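Side-chain contacts in TssK C (Escherichia coli, PDB 5M2Y), which forms part of the type VI secretion baseplate, with the C-terminal domain studied here probably among the parts that dock it onto the membrane complex: residues A22-R25 with E26-F30; Y112-A115 with S116-D119. All blocks are in the same frame, centred on the assembly; numbering follows the deposited sequence.

Interaction 1 (A22-R25 with E26-F30)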
loop_
_atom_site.group_PDB
_atom_site.type_symbol
_atom_site.label_atom_id
_atom_site.label_comp_id
_atom_site.label_asym_id
_atom_site.label_seq_id
_atom_site.Cartn_x
_atom_site.Cartn_y
_atom_site.Cartn_z
ATOM N N ALA A 22 5.301 -16.899 0.139
ATOM C CA ALA A 22 4.575 -17.837 0.999
ATOM C C ALA A 22 4.432 -17.400 2.447
ATOM O O ALA A 22 3.438 -17.762 3.076
ATOM C CB ALA A 22 5.194 -19.218 0.930
ATOM N N ARG A 23 5.389 -16.598 2.964
ATOM C CA ARG A 23 5.396 -16.089 4.342
ATOM C C ARG A 23 4.254 -15.127 4.656
ATOM O O ARG A 23 3.868 -15.041 5.807
ATOM C CB ARG A 23 6.736 -15.442 4.673
ATOM C CG ARG A 23 7.912 -16.406 4.591
ATOM C CD ARG A 23 9.258 -15.730 4.743
ATOM N NE ARG A 23 9.592 -14.865 3.630
ATOM C CZ ARG A 23 10.549 -13.947 3.634
ATOM N NH1 ARG A 23 11.320 -13.813 4.726
ATOM N NH2 ARG A 23 10.783 -13.199 2.588
ATOM N N LEU A 24 3.709 -14.437 3.638
ATOM C CA LEU A 24 2.604 -13.473 3.750
ATOM C C LEU A 24 1.278 -14.086 4.224
ATOM O O LEU A 24 0.504 -13.407 4.887
ATOM C CB LEU A 24 2.390 -12.691 2.444
ATOM C CG LEU A 24 3.588 -11.879 1.919
ATOM C CD1 LEU A 24 3.303 -11.320 0.555
ATOM C CD2 LEU A 24 3.959 -10.739 2.854
ATOM N N ARG A 25 1.018 -15.353 3.904
ATOM C CA ARG A 25 -0.208 -16.020 4.338
ATOM C C ARG A 25 -0.166 -16.482 5.802
ATOM O O ARG A 25 -1.194 -16.847 6.358
ATOM C CB ARG A 25 -0.547 -17.182 3.394
ATOM C CG ARG A 25 -1.575 -16.789 2.340
ATOM C CD ARG A 25 -0.968 -16.422 0.996
ATOM N NE ARG A 25 -0.689 -17.604 0.186
ATOM C CZ ARG A 25 0.502 -17.914 -0.312
ATOM N NH1 ARG A 25 0.657 -19.015 -1.031
ATOM N NH2 ARG A 25 1.543 -17.116 -0.113
ATOM N N GLU A 26 1.017 -16.440 6.430
ATOM C CA GLU A 26 1.214 -16.842 7.825
ATOM C C GLU A 26 1.009 -15.719 8.853
ATOM O O GLU A 26 1.212 -15.915 10.055
ATOM C CB GLU A 26 2.603 -17.457 8.006
ATOM C CG GLU A 26 2.804 -18.788 7.314
ATOM C CD GLU A 26 4.249 -19.106 6.975
ATOM O OE1 GLU A 26 5.162 -18.531 7.608
ATOM O OE2 GLU A 26 4.462 -19.949 6.072
ATOM N N GLY A 27 0.634 -14.548 8.367
ATOM C CA GLY A 27 0.417 -13.394 9.211
ATOM C C GLY A 27 1.379 -12.274 8.893
ATOM O O GLY A 27 2.571 -12.375 9.169
ATOM N N ALA A 28 0.856 -11.250 8.200
ATOM C CA ALA A 28 1.584 -10.040 7.836
ATOM C C ALA A 28 0.700 -8.823 7.838
ATOM O O ALA A 28 -0.484 -8.914 7.519
ATOM C CB ALA A 28 2.259 -10.176 6.496
ATOM N N ASP A 29 1.296 -7.693 8.217
ATOM C CA ASP A 29 0.673 -6.377 8.222
ATOM C C ASP A 29 1.477 -5.536 7.259
ATOM O O ASP A 29 2.691 -5.705 7.158
ATOM C CB ASP A 29 0.651 -5.778 9.618
ATOM C CG ASP A 29 -0.168 -6.606 10.590
ATOM O OD1 ASP A 29 -1.381 -6.835 10.312
ATOM O OD2 ASP A 29 0.379 -6.986 11.647
ATOM N N PHE A 30 0.795 -4.670 6.516
ATOM C CA PHE A 30 1.401 -3.880 5.454
ATOM C C PHE A 30 1.480 -2.394 5.733
ATOM O O PHE A 30 0.614 -1.832 6.394
ATOM C CB PHE A 30 0.631 -4.121 4.152
ATOM C CG PHE A 30 0.625 -5.554 3.674
ATOM C CD1 PHE A 30 -0.312 -6.459 4.151
ATOM C CD2 PHE A 30 1.538 -5.987 2.729
ATOM C CE1 PHE A 30 -0.316 -7.774 3.718
ATOM C CE2 PHE A 30 1.529 -7.313 2.295
ATOM C CZ PHE A 30 0.592 -8.192 2.783
HETATM O O HOH W 1 -1.425 -12.380 6.532
#
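Glu-26 folds back over Arg-23 as the chain turns, while Leu-24 meets Ala-28 and Phe-30 through its methyl CD2. The bend is a type I beta turn over residues 23-26, with Leu-24 and Arg-25 at its corners. It is closed by the amide N of Glu-26, which donates to Arg-23 O at 3.2 Å. The bond is fairly straight (151° at the hydrogen), but the donor stands well above the carbonyl plane, 60° out of it, as expected for so tight a turn.

The Glu-26 side chain runs alongside the turn. With CG beside the backbone N and anti to the carbonyl carbon (chi1 -68°) and the chain extended beyond, its CB rests 3.5 Å from Arg-23 O. Farther out, CD passes 4.2 Å from Arg-23 CA, and the carboxylate lies over backbone without bonding to it: OE2 is 3.8 Å from Ala-22 O, another acceptor. The guanidinium group of Arg-23 does not meet this carboxylate and instead forms a salt bridge with Asp-21.

Leu-24 makes its contacts through one methyl branch. CD2 lies 4.1 Å from Ala-28 CB, which projects toward the turn, and 4.2 Å from Phe-30 CZ, approaching that ring obliquely. Between the backbones of Leu-24 and Ala-28, a water donates to Leu-24 O at 2.7 Å and accepts from Ala-28 N at 3.0 Å, thus joining two backbone groups too far apart to bond directly. Gly-27, with its positive phi, redirects the chain between them.

The turn therefore delivers the chain into strand 28-35. Leu-24, Ala-28 and Phe-30 all pack on the adjacent strand 121-128, and Leu-24 also touches Leu-104 of helix 97-106.

Interaction 2 (Y112-A115 with S116-D119); sequences YTPA and SLGD
The Pro-114 ring meets Ser-116 and Leu-117 at different atoms, while its nitrogen lies over one face of the Tyr-112 phenol ring, 3.8 Å above the plane and displaced toward the rim. Tyr-112 to Pro-114 lead into a short 3-10 turn, 115-117, made of two overlapping type I beta turns in the link between strands 108-112 and 121-128.

Along the Pro-114 ring, CG touches Ser-116 OG at 3.7 Å. That hydroxyl oxygen sits between the backbone N and the carbonyl carbon of its own residue (chi1 66°), which aims it back at the proline. The adjoining ring carbon, CD, packs 3.8 Å from Leu-117 CD1, the two side chains crossing at a slant. The same leucine methyl also approaches Thr-113 CB at 3.9 Å, so it touches two successive residues of the incoming chain. Thr-113 turns its polar end elsewhere, OG1 being hydrogen-bonded to Trp-15 NE1.

Two backbone bonds hold the turn. Leu-117 N donates to Pro-114 O at 3.1 Å with an angle of 158° at the hydrogen, and one residue later Gly-118 N donates to Ala-115 O at 3.0 Å. In both, the donor stands above the carbonyl plane, consistent with the tight 3-10 winding. Gly-118 then takes a positive phi (82°) and swings the chain out toward strand 121-128.

Leu-117, largely buried, packs against Phe-47 and Leu-50 of helix 40-50, and Pro-114 touches Leu-50 as well, so the turn lies against that helix. A water bridges the two ends of the bend: it donates to Pro-114 O at 2.7 Å and to Gly-118 O at 2.6 Å, so that Pro-114 O accepts from both this water and Leu-117 N.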
loop_
_atom_site.group_PDB
_atom_site.type_symbol
_atom_site.label_atom_id
_atom_site.label_comp_id
_atom_site.label_asym_id
_atom_site.label_seq_id
_atom_site.Cartn_x
_atom_site.Cartn_y
_atom_site.Cartn_z
ATOM N N TYR A 112 -3.985 3.113 -6.511
ATOM C CA TYR A 112 -4.198 4.235 -7.390
ATOM C C TYR A 112 -3.703 5.464 -6.667
ATOM O O TYR A 112 -4.078 5.703 -5.520
ATOM C CB TYR A 112 -5.693 4.377 -7.731
ATOM C CG TYR A 112 -6.071 5.720 -8.311
ATOM C CD1 TYR A 112 -5.601 6.113 -9.560
ATOM C CD2 TYR A 112 -6.909 6.581 -7.624
ATOM C CE1 TYR A 112 -5.943 7.344 -10.100
ATOM C CE2 TYR A 112 -7.268 7.814 -8.162
ATOM C CZ TYR A 112 -6.775 8.189 -9.399
ATOM O OH TYR A 112 -7.143 9.382 -9.971
ATOM N N THR A 113 -2.869 6.242 -7.353
ATOM C CA THR A 113 -2.381 7.508 -6.825
ATOM C C THR A 113 -2.728 8.563 -7.867
ATOM O O THR A 113 -2.163 8.521 -8.955
ATOM C CB THR A 113 -0.883 7.458 -6.507
ATOM O OG1 THR A 113 -0.146 7.099 -7.669
ATOM C CG2 THR A 113 -0.550 6.511 -5.354
ATOM N N PRO A 114 -3.677 9.487 -7.581
ATOM C CA PRO A 114 -4.034 10.507 -8.581
ATOM C C PRO A 114 -2.892 11.468 -8.842
ATOM O O PRO A 114 -2.020 11.617 -7.992
ATOM C CB PRO A 114 -5.228 11.227 -7.940
ATOM C CG PRO A 114 -5.065 11.008 -6.488
ATOM C CD PRO A 114 -4.459 9.660 -6.341
ATOM N N ALA A 115 -2.917 12.130 -10.011
ATOM C CA ALA A 115 -1.910 13.105 -10.425
ATOM C C ALA A 115 -1.803 14.314 -9.483
ATOM O O ALA A 115 -0.753 14.945 -9.431
ATOM C CB ALA A 115 -2.178 13.565 -11.835
ATOM N N SER A 116 -2.862 14.589 -8.695
ATOM C CA SER A 116 -2.901 15.679 -7.712
ATOM C C SER A 116 -1.857 15.477 -6.607
ATOM O O SER A 116 -1.409 16.449 -6.011
ATOM C CB SER A 116 -4.286 15.788 -7.087
ATOM O OG SER A 116 -4.593 14.652 -6.305
ATOM N N LEU A 117 -1.463 14.215 -6.354
ATOM C CA LEU A 117 -0.440 13.884 -5.371
ATOM C C LEU A 117 0.921 14.329 -5.835
ATOM O O LEU A 117 1.815 14.372 -5.029
ATOM C CB LEU A 117 -0.420 12.375 -5.040
ATOM C CG LEU A 117 -1.479 11.873 -4.051
ATOM C CD1 LEU A 117 -1.541 10.375 -4.018
ATOM C CD2 LEU A 117 -1.224 12.388 -2.655
ATOM N N GLY A 118 1.058 14.717 -7.094
ATOM C CA GLY A 118 2.311 15.175 -7.663
ATOM C C GLY A 118 3.206 14.043 -8.091
ATOM O O GLY A 118 2.729 12.961 -8.410
ATOM N N ASP A 119 4.517 14.295 -8.010
ATOM C CA ASP A 119 5.547 13.331 -8.364
ATOM C C ASP A 119 5.662 12.309 -7.222
ATOM O O ASP A 119 6.661 12.291 -6.509
ATOM C CB ASP A 119 6.881 14.060 -8.615
ATOM C CG ASP A 119 7.835 13.308 -9.516
ATOM O OD1 ASP A 119 7.886 12.063 -9.430
ATOM O OD2 ASP A 119 8.557 13.968 -10.290
HETATM O O HOH W 2 0.571 11.442 -8.618
#

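Overall arrangement
Interaction 1 comes first along the chain and interaction 2 near its end; their centres are 28 Å apart, on opposite sides of the chain's centre, and their nearest atoms about 14 Å apart. Both sit in connections within the same antiparallel sheet. Residues 22-30 carry the chain from strand 14-18 into strand 28-35, and residues 112-119 carry it from strand 108-112 to strand 121-128. Strands 14-18 and 108-112 are neighbours, as are 28-35 and 121-128, with strand 3-11 between the two pairs. Each connection thus passes two intervening strands, one beside helix 97-106 and the other against helix 40-50, so both turns help link non-neighbouring strands of this C-terminal domain.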